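Local atomic coordinates of putative amidohydrolase (PDB entry 3FEQ), a protein that probably acts as a zinc-dependent prolidase of the amidohydrolase superfamily, cleaving dipeptides that end in proline. Residues C[14-19]-C[352-357]. Sequence-based numbering, arbitrary orientation.
Sequences LDLERG and ATTVAA
L16 reaches from the turn after strand 11-15 to two threonines at the start of helix 354-359, and it carries most of a small contact made by van der Waals packing alone, with no bond between the two segments. Just ahead of it, D15 shapes the turn: D15 O accepts a hydrogen bond from G19 N, 3.0 Å away, while OD1 takes a weak hydrogen bond from the backbone N of R18 and forms a long salt bridge with its NH1. The branched hydrocarbon of L16 makes no polar demand, which fits a buried place against L349 and the threonines. With CG swung beside its own backbone N (chi1 -79°), its branched end lies against T353, with L16 CD1 3.5 Å from T353 OG1 and 3.9 Å from T353 CB. That hydroxyl is hydrogen-bonded to L349 O, and T353 holds the N-cap position without a side-chain cap. T354 turns its CG2 methyl to the turn, 4.0 Å from L16 CB. E17, on the exposed edge, adds a glancing touch, with OE1 4.3 Å from T354 CG2, and its charge fits this outer position. G19 completes the turn at backbone angles (phi 87°) where a CB would jam against R18 O, which calls for glycine. The contact thus joins the small beta domain that flanks the barrel in amidohydrolases to helices 345-351 and 354-359 of the TIM-barrel domain; A356 and A357 pack on strand 56-66, which pairs with strand 11-15 and carries zinc ligand H65 near its C-terminal end.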
ATOM      1  N   LEU C  14       1.725 -60.520  10.729  1.00 65.52           N
ATOM      2  CA  LEU C  14       0.318 -60.205  10.649  1.00 66.76           C
ATOM      3  C   LEU C  14      -0.042 -59.934   9.210  1.00 68.12           C
ATOM      4  O   LEU C  14       0.505 -59.034   8.582  1.00 68.45           O
ATOM      5  CB  LEU C  14      -0.005 -58.982  11.493  1.00 67.65           C
ATOM      6  CG  LEU C  14      -1.372 -58.957  12.173  1.00 70.37           C
ATOM      7  CD1 LEU C  14      -1.557 -57.618  12.867  1.00 78.35           C
ATOM      8  CD2 LEU C  14      -2.521 -59.221  11.208  1.00 64.57           C
ATOM      9  N   ASP C  15      -0.953 -60.739   8.687  1.00 72.66           N
ATOM     10  CA  ASP C  15      -1.561 -60.445   7.411  1.00 72.96           C
ATOM     11  C   ASP C  15      -2.980 -59.985   7.640  1.00 72.93           C
ATOM     12  O   ASP C  15      -3.758 -60.657   8.313  1.00 73.25           O
ATOM     13  CB  ASP C  15      -1.543 -61.668   6.510  1.00 78.77           C
ATOM     14  CG  ASP C  15      -1.874 -61.327   5.078  1.00 89.94           C
ATOM     15  OD1 ASP C  15      -3.077 -61.173   4.766  1.00 93.59           O
ATOM     16  OD2 ASP C  15      -0.930 -61.203   4.267  1.00 98.74           O
ATOM     17  N   LEU C  16      -3.317 -58.852   7.039  1.00 73.25           N
ATOM     18  CA  LEU C  16      -4.464 -58.070   7.461  1.00 72.41           C
ATOM     19  C   LEU C  16      -5.720 -58.304   6.632  1.00 75.78           C
ATOM     20  O   LEU C  16      -6.830 -58.187   7.144  1.00 79.92           O
ATOM     21  CB  LEU C  16      -4.106 -56.587   7.510  1.00 68.86           C
ATOM     22  CG  LEU C  16      -3.327 -56.204   8.766  1.00 59.51           C
ATOM     23  CD1 LEU C  16      -2.266 -55.168   8.456  1.00 64.04           C
ATOM     24  CD2 LEU C  16      -4.269 -55.719   9.844  1.00 46.36           C
ATOM     25  N   GLU C  17      -5.554 -58.646   5.359  1.00 79.86           N
ATOM     26  CA  GLU C  17      -6.704 -58.895   4.492  1.00 87.03           C
ATOM     27  C   GLU C  17      -7.302 -60.274   4.742  1.00 87.83           C
ATOM     28  O   GLU C  17      -8.458 -60.526   4.401  1.00 93.71           O
ATOM     29  CB  GLU C  17      -6.351 -58.710   3.010  1.00 89.11           C
ATOM     30  CG  GLU C  17      -4.999 -59.273   2.596  1.00108.87           C
ATOM     31  CD  GLU C  17      -3.879 -58.235   2.653  1.00125.67           C
ATOM     32  OE1 GLU C  17      -3.598 -57.698   3.750  1.00129.97           O
ATOM     33  OE2 GLU C  17      -3.266 -57.968   1.596  1.00131.06           O
ATOM     34  N   ARG C  18      -6.520 -61.151   5.360  1.00 86.61           N
ATOM     35  CA  ARG C  18      -7.009 -62.462   5.761  1.00 86.60           C
ATOM     36  C   ARG C  18      -7.324 -62.495   7.249  1.00 80.61           C
ATOM     37  O   ARG C  18      -8.234 -63.195   7.682  1.00 80.39           O
ATOM     38  CB  ARG C  18      -5.998 -63.551   5.402  1.00 92.16           C
ATOM     39  CG  ARG C  18      -5.889 -63.823   3.909  1.00100.42           C
ATOM     40  CD  ARG C  18      -4.440 -64.022   3.488  1.00112.23           C
ATOM     41  NE  ARG C  18      -3.968 -65.381   3.757  1.00124.73           N
ATOM     42  CZ  ARG C  18      -3.204 -65.729   4.791  1.00127.64           C
ATOM     43  NH1 ARG C  18      -2.808 -64.818   5.668  1.00132.98           N
ATOM     44  NH2 ARG C  18      -2.831 -66.993   4.946  1.00123.22           N
ATOM     45  N   GLY C  19      -6.570 -61.730   8.028  1.00 76.91           N
ATOM     46  CA  GLY C  19      -6.888 -61.530   9.438  1.00 72.38           C
ATOM     47  C   GLY C  19      -6.288 -62.589  10.330  1.00 69.46           C
ATOM     48  O   GLY C  19      -6.863 -62.949  11.349  1.00 72.11           O
ATOM     49  N   ALA C 352      -5.476 -48.319  10.964  1.00 43.93           N
ATOM     50  CA  ALA C 352      -4.153 -47.725  11.100  1.00 39.19           C
ATOM     51  C   ALA C 352      -3.150 -48.306  10.119  1.00 39.33           C
ATOM     52  O   ALA C 352      -1.972 -47.963  10.167  1.00 50.79           O
ATOM     53  CB  ALA C 352      -3.649 -47.884  12.528  1.00 37.78           C
ATOM     54  N   THR C 353      -3.603 -49.192   9.238  1.00 38.24           N
ATOM     55  CA  THR C 353      -2.694 -49.861   8.321  1.00 41.58           C
ATOM     56  C   THR C 353      -3.227 -49.834   6.905  1.00 44.38           C
ATOM     57  O   THR C 353      -2.909 -48.919   6.138  1.00 53.03           O
ATOM     58  CB  THR C 353      -2.421 -51.318   8.725  1.00 43.01           C
ATOM     59  OG1 THR C 353      -3.666 -51.981   8.952  1.00 50.12           O
ATOM     60  CG2 THR C 353      -1.564 -51.393   9.988  1.00 39.44           C
ATOM     61  N   THR C 354      -4.032 -50.830   6.553  1.00 39.24           N
ATOM     62  CA  THR C 354      -4.404 -51.029   5.157  1.00 43.86           C
ATOM     63  C   THR C 354      -5.291 -49.892   4.686  1.00 43.78           C
ATOM     64  O   THR C 354      -5.072 -49.336   3.612  1.00 50.48           O
ATOM     65  CB  THR C 354      -5.076 -52.402   4.902  1.00 45.39           C
ATOM     66  OG1 THR C 354      -6.023 -52.676   5.939  1.00 61.30           O
ATOM     67  CG2 THR C 354      -4.034 -53.523   4.882  1.00 48.64           C
ATOM     68  N   VAL C 355      -6.238 -49.497   5.533  1.00 42.61           N
ATOM     69  CA  VAL C 355      -7.146 -48.398   5.207  1.00 46.00           C
ATOM     70  C   VAL C 355      -6.430 -47.062   5.176  1.00 43.98           C
ATOM     71  O   VAL C 355      -6.628 -46.261   4.265  1.00 46.15           O
ATOM     72  CB  VAL C 355      -8.304 -48.313   6.200  1.00 46.76           C
ATOM     73  CG1 VAL C 355      -9.297 -47.260   5.752  1.00 43.64           C
ATOM     74  CG2 VAL C 355      -8.985 -49.669   6.321  1.00 50.00           C
ATOM     75  N   ALA C 356      -5.604 -46.827   6.189  1.00 46.10           N
ATOM     76  CA  ALA C 356      -4.818 -45.611   6.272  1.00 38.18           C
ATOM     77  C   ALA C 356      -3.935 -45.432   5.039  1.00 38.54           C
ATOM     78  O   ALA C 356      -3.923 -44.361   4.440  1.00 32.86           O
ATOM     79  CB  ALA C 356      -3.979 -45.617   7.534  1.00 45.82           C
ATOM     80  N   ALA C 357      -3.222 -46.485   4.639  1.00 35.47           N
ATOM     81  CA  ALA C 357      -2.293 -46.370   3.514  1.00 30.25           C
ATOM     82  C   ALA C 357      -3.020 -46.056   2.217  1.00 38.58           C
ATOM     83  O   ALA C 357      -2.480 -45.376   1.347  1.00 48.96           O
ATOM     84  CB  ALA C 357      -1.471 -47.601   3.372  1.00 31.48           C
TER